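Local coordinates for protein putative esterase/lipase/thioesterase (Silicibacter sp., PDB 2PBL) that is probably a hydrolase of the alpha/beta-hydrolase fold, with putative esterase, lipase or thioesterase activity on a substrate that is not established, at residues D6-G11 with L172-R177; L90-A95 with D255-I260; E111-I116 with A144-P149; T208-G213 with F243-P248; Q222-V227 with A232-A237. All blocks are in the same frame, centred on the assembly; numbering follows the deposited sequence.

Contact 1 joins the N-terminal loop to the loop after strand 160-166. Contact 2 opens at residues 90-95, before contact 1 has closed, and ends on helix 255-261, so the two cross. Contact 3 lies within the span of both and pairs helix 109-126 with segment 144-149, which begins in helix 138-145. Contact 4 follows inside contact 2, and contact 5 lies inside contact 4. These last two touch through neighbouring strands 206-212 and 233-237. Contact 4 also meets contact 2, where Trp-210 packs on helix 255-261. Contact 1 reaches contact 5 through Tyr-8 and Gln-222. Together they tie loops and helices around the central sheet.

Contact 1: residues D6-G11 with L172-R177; sequences DAYANG and LRPLLR
Tyr-8 and Leu-175 mark the closest approach of the two backbones, with their CA atoms 8.4 Å apart. Segment 6-11 is largely loop. A type I beta turn runs from Asp-6 to Ala-9, and the bond from Ala-9 N to Asp-6 O measures 3.2 Å. Tyr-8 is the third residue of this turn, and its CB points toward the other segment. Residues 172-176 take helical backbone angles. The amides of Leu-175, Leu-176 and Arg-177 each bond to the carbonyl three residues back, Leu-175 N to Leu-172 O at 3.0 Å.

The phenol ring carries the contact. Leu-175 sets CD2 over one face, 4.1 Å from the ring centroid and 12° off the normal, a CH-pi contact. The two side chains cross at about a right angle. In Leu-175, chi2 of -180° extends CD1 and turns CD2 aside onto the ring. Pro-174 comes obliquely at the phenol end. Its CB lies 3.7 Å from Tyr-8 OH, and its CG lies 3.8 Å from the same oxygen. These are van der Waals contacts; the apolar one is Tyr-8 CE1 to Pro-174 CB. The polar partner of the hydroxyl is Gln-222 NE2 on helix 217-230, which donates to it. The Tyr-8 side chain also touches Ala-218 of that helix.

Asn-10, in the same N-terminal loop, binds an unknown ligand, probably from the crystallisation liquor. The side chain of Tyr-8 lies near the presumed Ser-His-Glu triad without touching it. The chain after the sixth strand is where alpha/beta hydrolases commonly carry cap insertions, and here the N-terminal loop packs against that region.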
# COMPACT_ATOMS: atom_id res chain seq x y z
N ASP A 6 -14.65 -8.28 -15.03
CA ASP A 6 -13.53 -8.51 -15.95
C ASP A 6 -12.55 -7.32 -15.96
O ASP A 6 -11.35 -7.52 -16.02
CB ASP A 6 -14.03 -8.75 -17.38
CG ASP A 6 -12.89 -9.03 -18.34
OD1 ASP A 6 -12.14 -10.00 -18.15
OD2 ASP A 6 -12.76 -8.25 -19.30
N ALA A 7 -13.10 -6.10 -15.92
CA ALA A 7 -12.34 -4.84 -15.90
C ALA A 7 -11.36 -4.76 -14.70
O ALA A 7 -10.21 -4.33 -14.86
CB ALA A 7 -13.28 -3.68 -15.87
N TYR A 8 -11.80 -5.23 -13.53
CA TYR A 8 -10.95 -5.24 -12.33
C TYR A 8 -10.14 -6.53 -12.08
O TYR A 8 -9.44 -6.67 -11.08
CB TYR A 8 -11.80 -4.82 -11.11
CG TYR A 8 -12.00 -3.35 -11.15
CD1 TYR A 8 -13.09 -2.78 -11.83
CD2 TYR A 8 -11.05 -2.49 -10.58
CE1 TYR A 8 -13.25 -1.42 -11.92
CE2 TYR A 8 -11.21 -1.14 -10.67
CZ TYR A 8 -12.31 -0.59 -11.35
OH TYR A 8 -12.46 0.76 -11.48
N ALA A 9 -10.20 -7.48 -13.02
CA ALA A 9 -9.50 -8.72 -12.87
C ALA A 9 -8.09 -8.49 -13.38
O ALA A 9 -7.91 -8.14 -14.55
CB ALA A 9 -10.20 -9.82 -13.68
N ASN A 10 -7.09 -8.65 -12.51
CA ASN A 10 -5.70 -8.51 -12.90
C ASN A 10 -5.07 -9.80 -13.40
O ASN A 10 -4.57 -9.86 -14.52
CB ASN A 10 -4.88 -7.91 -11.75
CG ASN A 10 -5.31 -6.48 -11.41
OD1 ASN A 10 -5.31 -5.58 -12.27
ND2 ASN A 10 -5.70 -6.27 -10.14
N GLY A 11 -5.08 -10.81 -12.54
CA GLY A 11 -4.51 -12.13 -12.84
C GLY A 11 -4.84 -12.74 -14.18
O GLY A 11 -3.95 -13.25 -14.85
N LEU A 172 -13.80 4.22 -5.21
CA LEU A 172 -14.39 2.91 -4.96
C LEU A 172 -15.78 2.70 -5.56
O LEU A 172 -16.28 1.58 -5.53
CB LEU A 172 -14.43 2.64 -3.46
CG LEU A 172 -13.08 2.79 -2.72
CD1 LEU A 172 -13.26 2.23 -1.26
CD2 LEU A 172 -11.93 2.12 -3.41
N ARG A 173 -16.40 3.73 -6.10
CA ARG A 173 -17.76 3.59 -6.66
C ARG A 173 -17.90 2.48 -7.70
O ARG A 173 -18.85 1.70 -7.67
CB ARG A 173 -18.23 4.88 -7.28
CG ARG A 173 -18.52 6.04 -6.32
CD ARG A 173 -18.55 7.26 -7.23
NE ARG A 173 -18.79 8.52 -6.56
CZ ARG A 173 -17.91 9.51 -6.39
NH1 ARG A 173 -18.32 10.60 -5.76
NH2 ARG A 173 -16.65 9.46 -6.85
N PRO A 174 -16.95 2.37 -8.63
CA PRO A 174 -17.13 1.29 -9.62
C PRO A 174 -17.06 -0.11 -9.04
O PRO A 174 -17.51 -1.05 -9.69
CB PRO A 174 -15.97 1.53 -10.61
CG PRO A 174 -15.45 2.87 -10.30
CD PRO A 174 -15.73 3.14 -8.88
N LEU A 175 -16.51 -0.27 -7.82
CA LEU A 175 -16.47 -1.58 -7.20
C LEU A 175 -17.84 -2.09 -6.77
O LEU A 175 -17.98 -3.28 -6.53
CB LEU A 175 -15.52 -1.63 -6.01
CG LEU A 175 -14.10 -1.22 -6.30
CD1 LEU A 175 -13.32 -1.33 -5.02
CD2 LEU A 175 -13.50 -2.13 -7.39
N LEU A 176 -18.82 -1.18 -6.70
CA LEU A 176 -20.21 -1.52 -6.39
C LEU A 176 -20.78 -2.35 -7.53
O LEU A 176 -21.75 -3.08 -7.36
CB LEU A 176 -21.05 -0.26 -6.20
CG LEU A 176 -20.55 0.75 -5.14
CD1 LEU A 176 -21.57 1.85 -4.98
CD2 LEU A 176 -20.22 0.11 -3.81
N ARG A 177 -20.14 -2.25 -8.69
CA ARG A 177 -20.51 -3.03 -9.85
C ARG A 177 -19.58 -4.23 -10.07
O ARG A 177 -19.42 -4.69 -11.19
CB ARG A 177 -20.59 -2.10 -11.05
CG ARG A 177 -21.55 -0.95 -10.84
CD ARG A 177 -22.07 -0.44 -12.16
NE ARG A 177 -21.00 0.11 -12.98
CZ ARG A 177 -20.87 -0.04 -14.31
NH1 ARG A 177 -21.69 -0.81 -15.02
NH2 ARG A 177 -19.85 0.54 -14.92

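Contact 2: residues L90-A95 with D255-I260; sequences LSKGWA and DLVAVI
Lys-92 and Val-257 touch where a Schellman motif ends helix 87-91 and the chain turns into strand 94-99. Gly-93 leaves the helix with a phi of 96°, a backbone shape that suits glycine. Its N bonds back to Leu-90 O at 3.0 Å. Lys-92, just before it, points its CB toward helix 255-261.

The two backbones stay well apart, with the CA atoms of Lys-92 and Val-257 at 9.0 Å. The lysine side chain bridges this distance. Its CD meets Val-257 CG1 at 3.9 Å, methylene against methyl, and the two side chains run past each other in opposite directions. In Val-257, CG1 stands anti to the backbone N (chi1 168°). The lysine chain bends about its CG-CD bond (chi3 78°), so CD meets the valine at the bend, and CE and NZ run on from there. NZ then passes Ala-258, 4.5 Å from its CA, and bonds to Thr-261 OG1. That same hydroxyl bonds back to Val-257 O within the helix. The ammonium group thus lies beside the last turn of helix 255-261, where its charge would probably be favourable. Nearer the root, Lys-92 CB sits at the edge of the Trp-94 indole, in its plane.

The lysine lies at the exposed side of the contact and Val-257 at the buried side. Further in, Trp-94 packs on Val-132 of strand 131-136. Helix 255-261 covers the sheet with other residues. Ile-260 lies on Val-132 and Ala-134, and Leu-256 on Val-164 and Ile-166 of strand 160-166 and on Trp-210 of strand 206-212.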
# COMPACT_ATOMS: atom_id res chain seq x y z
N LEU A 90 15.79 -0.08 2.70
CA LEU A 90 16.74 -0.47 3.75
C LEU A 90 18.15 -0.09 3.37
O LEU A 90 18.87 0.43 4.19
CB LEU A 90 16.69 -1.97 4.02
CG LEU A 90 15.60 -2.54 4.93
CD1 LEU A 90 15.67 -4.06 4.91
CD2 LEU A 90 15.75 -2.03 6.33
N SER A 91 18.54 -0.31 2.12
CA SER A 91 19.89 0.02 1.68
C SER A 91 20.19 1.52 1.71
O SER A 91 21.34 1.90 1.78
CB SER A 91 20.18 -0.52 0.27
OG SER A 91 19.55 0.30 -0.70
N LYS A 92 19.14 2.36 1.64
CA LYS A 92 19.29 3.81 1.71
C LYS A 92 19.19 4.31 3.18
O LYS A 92 19.28 5.51 3.43
CB LYS A 92 18.25 4.50 0.82
CG LYS A 92 18.50 4.30 -0.69
CD LYS A 92 17.64 5.24 -1.53
CE LYS A 92 18.15 6.69 -1.62
NZ LYS A 92 17.16 7.63 -2.32
N GLY A 93 19.03 3.38 4.13
CA GLY A 93 19.00 3.72 5.54
C GLY A 93 17.65 3.93 6.20
O GLY A 93 17.60 4.41 7.32
N TRP A 94 16.57 3.55 5.51
CA TRP A 94 15.22 3.66 6.07
C TRP A 94 14.84 2.40 6.82
O TRP A 94 15.18 1.28 6.40
CB TRP A 94 14.21 3.83 4.93
CG TRP A 94 14.36 5.14 4.25
CD1 TRP A 94 15.32 5.47 3.36
CD2 TRP A 94 13.58 6.31 4.47
NE1 TRP A 94 15.18 6.77 2.97
CE2 TRP A 94 14.11 7.31 3.62
CE3 TRP A 94 12.46 6.60 5.27
CZ2 TRP A 94 13.59 8.60 3.59
CZ3 TRP A 94 11.94 7.87 5.21
CH2 TRP A 94 12.50 8.87 4.39
N ALA A 95 14.14 2.57 7.93
CA ALA A 95 13.51 1.42 8.59
C ALA A 95 12.24 1.17 7.78
O ALA A 95 11.67 2.09 7.23
CB ALA A 95 13.16 1.69 10.02
N ASP A 255 14.07 3.70 -9.78
CA ASP A 255 13.40 4.98 -9.77
C ASP A 255 12.25 5.00 -8.78
O ASP A 255 11.99 6.03 -8.20
CB ASP A 255 12.88 5.34 -11.15
CG ASP A 255 14.01 5.57 -12.17
OD1 ASP A 255 15.16 5.89 -11.79
OD2 ASP A 255 13.73 5.43 -13.35
N LEU A 256 11.58 3.88 -8.60
CA LEU A 256 10.49 3.76 -7.61
C LEU A 256 11.07 3.98 -6.19
O LEU A 256 10.56 4.81 -5.43
CB LEU A 256 9.83 2.40 -7.68
CG LEU A 256 8.68 2.09 -6.72
CD1 LEU A 256 7.51 3.08 -6.81
CD2 LEU A 256 8.17 0.66 -6.97
N VAL A 257 12.16 3.31 -5.86
CA VAL A 257 12.80 3.57 -4.54
C VAL A 257 13.20 5.04 -4.41
O VAL A 257 13.06 5.65 -3.33
CB VAL A 257 13.99 2.65 -4.28
CG1 VAL A 257 14.79 3.13 -3.07
CG2 VAL A 257 13.50 1.26 -4.01
N ALA A 258 13.65 5.63 -5.51
CA ALA A 258 14.08 7.02 -5.49
C ALA A 258 12.94 8.01 -5.16
O ALA A 258 13.14 8.95 -4.33
CB ALA A 258 14.75 7.38 -6.81
N VAL A 259 11.77 7.83 -5.78
CA VAL A 259 10.63 8.75 -5.54
C VAL A 259 10.01 8.59 -4.13
O VAL A 259 9.50 9.55 -3.54
CB VAL A 259 9.57 8.68 -6.67
CG1 VAL A 259 8.77 7.40 -6.61
CG2 VAL A 259 8.64 9.86 -6.59
N ILE A 260 10.02 7.36 -3.63
CA ILE A 260 9.61 7.07 -2.28
C ILE A 260 10.53 7.70 -1.24
O ILE A 260 10.05 8.22 -0.24
CB ILE A 260 9.56 5.54 -2.03
CG1 ILE A 260 8.40 4.94 -2.83
CG2 ILE A 260 9.39 5.23 -0.56
CD1 ILE A 260 8.46 3.42 -2.90

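Contact 3: residues E111-I116 with A144-P149; sequences EITQQI and ARMLDP
Thr-113 and Arg-145 cross at about a right angle, and Ile-116 and Met-146 do the same about one turn on along helix 109-126. In the alpha/beta-hydrolase fold, the contact packs helix 109-126 against the C-terminal part of helix 138-145 and the turn after it. Helix 109-126 precedes strand 131-136, and helix 138-145 follows the probable nucleophile elbow. Thr-113 CG2 lies obliquely to the guanidinium of Arg-145, 3.8 Å from NH2. The polar ends share one outside partner. Arg-145 NE makes a salt bridge with Glu-194 OE1, and Thr-113 OG1 bonds to the same oxygen.

Met-146 is a selenomethionine. Its chain bends at chi2 (-54°) and chi3, which folds the end back toward helix 109-126. SE rests against Ile-116 CG2 at 3.8 Å. The methyl CE goes further and meets Thr-113 O at 3.4 Å and Thr-113 CG2 at 4.0 Å. The four residues are buried, and Leu-142 extends the packing on Thr-113 and Ile-116.

A type I beta turn from Arg-145 to Asp-148 brings a second carboxylate to the arginine. Arg-145 NH1 meets Asp-148 OD2 at 3.0 Å, and this oxygen sits 5° out of the guanidinium plane, using its anti lone pair.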
# COMPACT_ATOMS: atom_id res chain seq x y z
N GLU A 111 -13.04 0.21 8.21
CA GLU A 111 -12.36 -0.30 9.40
C GLU A 111 -10.90 -0.62 9.08
O GLU A 111 -10.02 -0.48 9.92
CB GLU A 111 -13.01 -1.59 9.91
CG GLU A 111 -14.44 -1.44 10.31
CD GLU A 111 -15.01 -2.74 10.81
OE1 GLU A 111 -14.73 -3.10 11.99
OE2 GLU A 111 -15.71 -3.37 10.02
N ILE A 112 -10.65 -1.10 7.87
CA ILE A 112 -9.28 -1.36 7.46
C ILE A 112 -8.45 -0.07 7.44
O ILE A 112 -7.29 -0.00 7.88
CB ILE A 112 -9.19 -2.06 6.07
CG1 ILE A 112 -9.94 -3.41 6.10
CG2 ILE A 112 -7.70 -2.32 5.73
CD1 ILE A 112 -9.98 -4.14 4.78
N THR A 113 -9.06 0.97 6.91
CA THR A 113 -8.46 2.30 6.91
C THR A 113 -8.03 2.73 8.35
O THR A 113 -6.88 3.21 8.58
CB THR A 113 -9.51 3.25 6.24
OG1 THR A 113 -9.48 2.94 4.83
CG2 THR A 113 -9.09 4.69 6.39
N GLN A 114 -8.92 2.47 9.31
CA GLN A 114 -8.67 2.82 10.72
C GLN A 114 -7.51 1.99 11.24
O GLN A 114 -6.66 2.52 11.92
CB GLN A 114 -9.97 2.71 11.57
CG GLN A 114 -11.02 3.66 11.15
CD GLN A 114 -10.63 5.09 11.36
OE1 GLN A 114 -10.08 5.44 12.39
NE2 GLN A 114 -10.92 5.94 10.37
N GLN A 115 -7.44 0.71 10.88
CA GLN A 115 -6.33 -0.16 11.25
C GLN A 115 -4.98 0.28 10.71
O GLN A 115 -3.97 0.27 11.42
CB GLN A 115 -6.61 -1.60 10.83
CG GLN A 115 -7.67 -2.25 11.67
CD GLN A 115 -8.06 -3.69 11.25
OE1 GLN A 115 -7.32 -4.39 10.53
NE2 GLN A 115 -9.22 -4.15 11.76
N ILE A 116 -4.95 0.72 9.44
CA ILE A 116 -3.72 1.25 8.84
C ILE A 116 -3.29 2.49 9.61
O ILE A 116 -2.10 2.66 9.90
CB ILE A 116 -3.88 1.54 7.32
CG1 ILE A 116 -4.27 0.28 6.59
CG2 ILE A 116 -2.59 2.06 6.74
CD1 ILE A 116 -3.31 -0.88 6.94
N ALA A 144 -3.16 6.34 0.61
CA ALA A 144 -3.77 7.60 0.21
C ALA A 144 -4.71 8.17 1.32
O ALA A 144 -4.66 9.35 1.61
CB ALA A 144 -4.52 7.42 -1.06
N ARG A 145 -5.44 7.31 1.98
CA ARG A 145 -6.33 7.69 3.10
C ARG A 145 -5.58 8.22 4.30
O ARG A 145 -6.18 8.86 5.19
CB ARG A 145 -7.11 6.45 3.54
CG ARG A 145 -7.96 5.82 2.49
CD ARG A 145 -9.12 6.72 2.15
NE ARG A 145 -10.05 6.74 3.31
CZ ARG A 145 -10.40 7.79 4.06
NH1 ARG A 145 -9.95 9.03 3.88
NH2 ARG A 145 -11.23 7.56 5.07
N MSE A 146 -4.28 7.89 4.42
CA MSE A 146 -3.46 8.35 5.54
C MSE A 146 -3.19 9.84 5.50
O MSE A 146 -2.75 10.41 6.50
CB MSE A 146 -2.16 7.60 5.60
CG MSE A 146 -2.28 6.09 5.88
SE MSE A 146 -3.30 5.76 7.50
CE MSE A 146 -5.13 5.36 6.62
N LEU A 147 -3.44 10.49 4.36
CA LEU A 147 -3.25 11.92 4.25
C LEU A 147 -4.48 12.69 4.76
O LEU A 147 -4.46 13.92 4.79
CB LEU A 147 -2.92 12.34 2.83
CG LEU A 147 -1.53 11.92 2.36
CD1 LEU A 147 -1.32 12.24 0.88
CD2 LEU A 147 -0.48 12.65 3.23
N ASP A 148 -5.53 11.96 5.13
CA ASP A 148 -6.74 12.55 5.69
C ASP A 148 -6.54 12.86 7.21
O ASP A 148 -6.35 11.96 8.02
CB ASP A 148 -7.87 11.57 5.52
CG ASP A 148 -9.22 12.18 5.85
OD1 ASP A 148 -9.29 13.23 6.53
OD2 ASP A 148 -10.22 11.57 5.43
N PRO A 149 -6.54 14.16 7.58
CA PRO A 149 -6.34 14.53 8.98
C PRO A 149 -7.35 14.01 9.97
O PRO A 149 -7.12 14.06 11.18
CB PRO A 149 -6.37 16.06 8.95
CG PRO A 149 -5.94 16.37 7.50
CD PRO A 149 -6.69 15.36 6.73

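Contact 4: residues T208-G213 with F243-P248; sequences TVWVGG and FNVIEP
Val-245 lays CG2 against the edge of the Trp-210 indole, near the ring plane. The methyl is 3.7 Å from CD1 of Trp-210 and 3.9 Å from NE1 of the same ring. The valine and indole point in opposing directions, overlapping at their flanks. Val-245 holds CG1 between its own N and carbonyl carbon (chi1 67°), which leaves CG2 anti to N and facing the strand. The same methyl also reaches Gly-212 N at 3.9 Å. The backbones come close here, with the CA atoms of Gly-212 and Val-245 5.7 Å apart.

A water completes the edge contact. It lies in the indole plane and accepts from Trp-210 NE1 at 3.0 Å. It donates in turn to Val-245 O at 2.8 Å. The indole N-H and this carbonyl are therefore joined through one molecule.

Strand 206-212 is a parallel strand of the alpha/beta-hydrolase sheet. Segment 243-248 starts just after His-242, the probable histidine of a Ser-His-Glu triad. Glu-215, the probable acid, accepts a bond from Gly-212 N, so Val-245 packs beside a backbone amide that holds this carboxylate. A type I beta turn from Asn-244 to Glu-247 carries Val-245 at its second position, with Glu-247 N bonded to Asn-244 O at 3.0 Å. Further along the indole, Leu-256 of helix 255-261 packs on Trp-210.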
# COMPACT_ATOMS: atom_id res chain seq x y z
N THR A 208 2.94 10.89 -5.46
CA THR A 208 3.29 10.45 -6.82
C THR A 208 2.51 9.16 -7.06
O THR A 208 2.72 8.18 -6.36
CB THR A 208 4.80 10.22 -6.98
OG1 THR A 208 5.54 11.42 -6.65
CG2 THR A 208 5.12 9.84 -8.44
N VAL A 209 1.61 9.18 -8.03
CA VAL A 209 0.84 8.01 -8.40
C VAL A 209 1.65 7.23 -9.43
O VAL A 209 2.05 7.74 -10.48
CB VAL A 209 -0.55 8.37 -8.92
CG1 VAL A 209 -1.37 7.08 -9.17
CG2 VAL A 209 -1.24 9.27 -7.93
N TRP A 210 1.93 6.00 -9.08
CA TRP A 210 2.81 5.14 -9.86
C TRP A 210 1.97 3.99 -10.37
O TRP A 210 1.39 3.25 -9.61
CB TRP A 210 3.94 4.67 -8.94
CG TRP A 210 5.03 3.99 -9.62
CD1 TRP A 210 5.00 2.73 -10.17
CD2 TRP A 210 6.33 4.51 -9.88
NE1 TRP A 210 6.21 2.45 -10.74
CE2 TRP A 210 7.04 3.53 -10.59
CE3 TRP A 210 6.97 5.73 -9.58
CZ2 TRP A 210 8.38 3.70 -10.99
CZ3 TRP A 210 8.28 5.91 -9.99
CH2 TRP A 210 8.98 4.89 -10.67
N VAL A 211 1.92 3.81 -11.68
CA VAL A 211 1.10 2.74 -12.24
C VAL A 211 1.79 2.07 -13.41
O VAL A 211 2.54 2.70 -14.12
CB VAL A 211 -0.28 3.31 -12.64
CG1 VAL A 211 -0.18 4.31 -13.79
CG2 VAL A 211 -1.25 2.20 -12.98
N GLY A 212 1.54 0.79 -13.61
CA GLY A 212 2.19 0.08 -14.70
C GLY A 212 1.55 0.34 -16.05
O GLY A 212 0.32 0.33 -16.19
N GLY A 213 2.39 0.60 -17.05
CA GLY A 213 1.95 0.90 -18.41
C GLY A 213 1.10 -0.17 -19.09
O GLY A 213 0.23 0.15 -19.90
N PHE A 243 1.32 -7.02 -11.09
CA PHE A 243 2.09 -7.84 -10.19
C PHE A 243 3.57 -7.59 -10.19
O PHE A 243 4.17 -7.83 -9.17
CB PHE A 243 1.81 -9.32 -10.42
CG PHE A 243 0.40 -9.73 -10.15
CD1 PHE A 243 -0.49 -8.94 -9.45
CD2 PHE A 243 -0.00 -11.01 -10.51
CE1 PHE A 243 -1.77 -9.37 -9.23
CE2 PHE A 243 -1.29 -11.44 -10.26
CZ PHE A 243 -2.16 -10.64 -9.62
N ASN A 244 4.18 -7.12 -11.28
CA ASN A 244 5.62 -6.82 -11.24
C ASN A 244 5.97 -5.33 -11.07
O ASN A 244 7.17 -4.97 -10.97
CB ASN A 244 6.41 -7.44 -12.41
CG ASN A 244 6.05 -6.88 -13.72
OD1 ASN A 244 5.13 -6.05 -13.85
ND2 ASN A 244 6.78 -7.34 -14.76
N VAL A 245 4.95 -4.48 -11.06
CA VAL A 245 5.09 -3.02 -10.85
C VAL A 245 5.80 -2.71 -9.53
O VAL A 245 6.59 -1.78 -9.45
CB VAL A 245 3.72 -2.26 -10.93
CG1 VAL A 245 2.79 -2.61 -9.79
CG2 VAL A 245 3.93 -0.76 -10.98
N ILE A 246 5.55 -3.55 -8.52
CA ILE A 246 6.17 -3.45 -7.20
C ILE A 246 7.58 -4.03 -7.13
O ILE A 246 8.31 -3.78 -6.16
CB ILE A 246 5.30 -4.17 -6.13
CG1 ILE A 246 5.21 -5.70 -6.38
CG2 ILE A 246 3.92 -3.54 -6.06
CD1 ILE A 246 4.26 -6.45 -5.41
N GLU A 247 7.99 -4.78 -8.13
CA GLU A 247 9.31 -5.44 -8.09
C GLU A 247 10.48 -4.54 -7.85
O GLU A 247 11.34 -4.90 -7.06
CB GLU A 247 9.55 -6.36 -9.29
CG GLU A 247 8.69 -7.58 -9.19
CD GLU A 247 8.84 -8.62 -10.33
OE1 GLU A 247 9.55 -8.35 -11.37
OE2 GLU A 247 8.21 -9.69 -10.16
N PRO A 248 10.51 -3.35 -8.49
CA PRO A 248 11.63 -2.41 -8.25
C PRO A 248 11.87 -1.96 -6.81
O PRO A 248 12.94 -1.39 -6.51
CB PRO A 248 11.27 -1.20 -9.13
CG PRO A 248 10.43 -1.82 -10.23
CD PRO A 248 9.60 -2.83 -9.53
O HOH W 1 7.24 -0.23 -11.67

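Contact 5: residues Q222-V227 with A232-A237; sequences QAIWLV and ADHVIA
His-234 reaches from strand 233-237 to helix 217-230, and Val-227 meets it first. His-234 CB lies 3.6 Å from Val-227 CG2, with Val-227 CG1 a little further off. Of the histidine atoms, CG comes closest, 3.5 Å from the same CG2. This methyl sits over one face of the imidazole, displaced toward the rim. It is 3.9 Å from the centroid and 26° off the normal, a CH-pi contact. CD2 of His-234 also lies under this methyl, 3.8 Å from Val-227 CG2. The ring stands anti to the backbone N (chi1 -172°), which carries it across to the helix. Further out, ND1 and CE1 of His-234 face Ile-224 CD1, which approaches obliquely at 3.8 Å from ND1. At the far end, His-234 NE2 comes within 4.2 Å of Ala-223 CB. Val-211 of the adjacent strand also touches the histidine.

The segments belong to a beta-alpha-beta crossover from strand 206-212 through helix 217-230 to the edge strand 233-237. Their axes run nearly antiparallel at 160°. At the tight end, Ala-232 N donates to Val-227 O at 3.1 Å. Val-227 CG1 also packs against Ala-232 O.

Across this contact the imidazole meets methyl groups. Its hold on the helix is therefore mainly apolar, while the single backbone bond ties the helix to the residue just before the strand.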
# COMPACT_ATOMS: atom_id res chain seq x y z
N GLN A 222 -8.04 4.57 -12.62
CA GLN A 222 -7.97 4.80 -11.18
C GLN A 222 -6.76 5.70 -10.84
O GLN A 222 -6.86 6.57 -9.97
CB GLN A 222 -7.88 3.46 -10.43
CG GLN A 222 -9.16 2.63 -10.41
CD GLN A 222 -10.21 3.14 -9.44
OE1 GLN A 222 -9.98 4.09 -8.69
NE2 GLN A 222 -11.37 2.52 -9.48
N ALA A 223 -5.64 5.53 -11.53
CA ALA A 223 -4.45 6.33 -11.27
C ALA A 223 -4.64 7.78 -11.67
O ALA A 223 -4.40 8.68 -10.88
CB ALA A 223 -3.24 5.72 -11.96
N ILE A 224 -5.04 8.02 -12.91
CA ILE A 224 -5.23 9.37 -13.42
C ILE A 224 -6.34 10.10 -12.66
O ILE A 224 -6.28 11.33 -12.50
CB ILE A 224 -5.44 9.38 -14.97
CG1 ILE A 224 -5.41 10.80 -15.55
CG2 ILE A 224 -6.75 8.76 -15.35
CD1 ILE A 224 -4.09 11.46 -15.53
N TRP A 225 -7.37 9.38 -12.21
CA TRP A 225 -8.37 10.02 -11.37
C TRP A 225 -7.76 10.64 -10.12
O TRP A 225 -8.12 11.79 -9.77
CB TRP A 225 -9.52 9.13 -10.99
CG TRP A 225 -10.40 8.79 -12.16
CD1 TRP A 225 -10.67 9.57 -13.25
CD2 TRP A 225 -11.14 7.58 -12.33
NE1 TRP A 225 -11.52 8.90 -14.10
CE2 TRP A 225 -11.81 7.68 -13.56
CE3 TRP A 225 -11.29 6.43 -11.57
CZ2 TRP A 225 -12.64 6.65 -14.04
CZ3 TRP A 225 -12.12 5.41 -12.04
CH2 TRP A 225 -12.77 5.53 -13.28
N LEU A 226 -6.82 9.91 -9.48
CA LEU A 226 -6.15 10.40 -8.27
C LEU A 226 -5.24 11.60 -8.61
O LEU A 226 -5.23 12.65 -7.93
CB LEU A 226 -5.35 9.27 -7.56
CG LEU A 226 -4.82 9.69 -6.17
CD1 LEU A 226 -5.90 10.27 -5.28
CD2 LEU A 226 -4.09 8.57 -5.43
N VAL A 227 -4.50 11.43 -9.70
CA VAL A 227 -3.63 12.48 -10.21
C VAL A 227 -4.42 13.76 -10.46
O VAL A 227 -4.03 14.86 -10.01
CB VAL A 227 -2.85 12.01 -11.47
CG1 VAL A 227 -2.13 13.17 -12.09
CG2 VAL A 227 -1.91 10.89 -11.14
N ALA A 232 -1.46 15.43 -8.30
CA ALA A 232 -0.30 14.67 -7.86
C ALA A 232 0.65 14.46 -9.02
O ALA A 232 0.24 14.66 -10.16
CB ALA A 232 -0.74 13.31 -7.30
N ASP A 233 1.91 14.09 -8.74
CA ASP A 233 2.82 13.65 -9.82
C ASP A 233 2.24 12.30 -10.32
O ASP A 233 1.41 11.66 -9.65
CB ASP A 233 4.28 13.46 -9.37
CG ASP A 233 5.01 14.81 -9.09
OD1 ASP A 233 4.34 15.87 -9.13
OD2 ASP A 233 6.24 14.81 -8.84
N HIS A 234 2.67 11.90 -11.52
CA HIS A 234 2.18 10.70 -12.16
C HIS A 234 3.28 10.03 -12.94
O HIS A 234 3.83 10.65 -13.82
CB HIS A 234 1.06 11.10 -13.12
CG HIS A 234 0.32 9.95 -13.73
ND1 HIS A 234 -0.56 10.12 -14.78
CD2 HIS A 234 0.24 8.63 -13.39
CE1 HIS A 234 -1.12 8.96 -15.08
NE2 HIS A 234 -0.66 8.04 -14.25
N VAL A 235 3.56 8.77 -12.62
CA VAL A 235 4.53 7.94 -13.31
C VAL A 235 3.89 6.68 -13.91
O VAL A 235 3.21 5.90 -13.20
CB VAL A 235 5.66 7.51 -12.41
CG1 VAL A 235 6.61 6.57 -13.18
CG2 VAL A 235 6.46 8.74 -11.91
N ILE A 236 4.11 6.47 -15.21
CA ILE A 236 3.68 5.22 -15.87
C ILE A 236 4.94 4.35 -16.09
O ILE A 236 5.81 4.70 -16.90
CB ILE A 236 2.94 5.51 -17.15
CG1 ILE A 236 1.69 6.30 -16.81
CG2 ILE A 236 2.50 4.21 -17.86
CD1 ILE A 236 0.92 6.66 -17.97
N ALA A 237 5.06 3.25 -15.36
CA ALA A 237 6.22 2.37 -15.43
C ALA A 237 6.18 1.52 -16.71
O ALA A 237 5.25 0.72 -16.90
CB ALA A 237 6.26 1.47 -14.21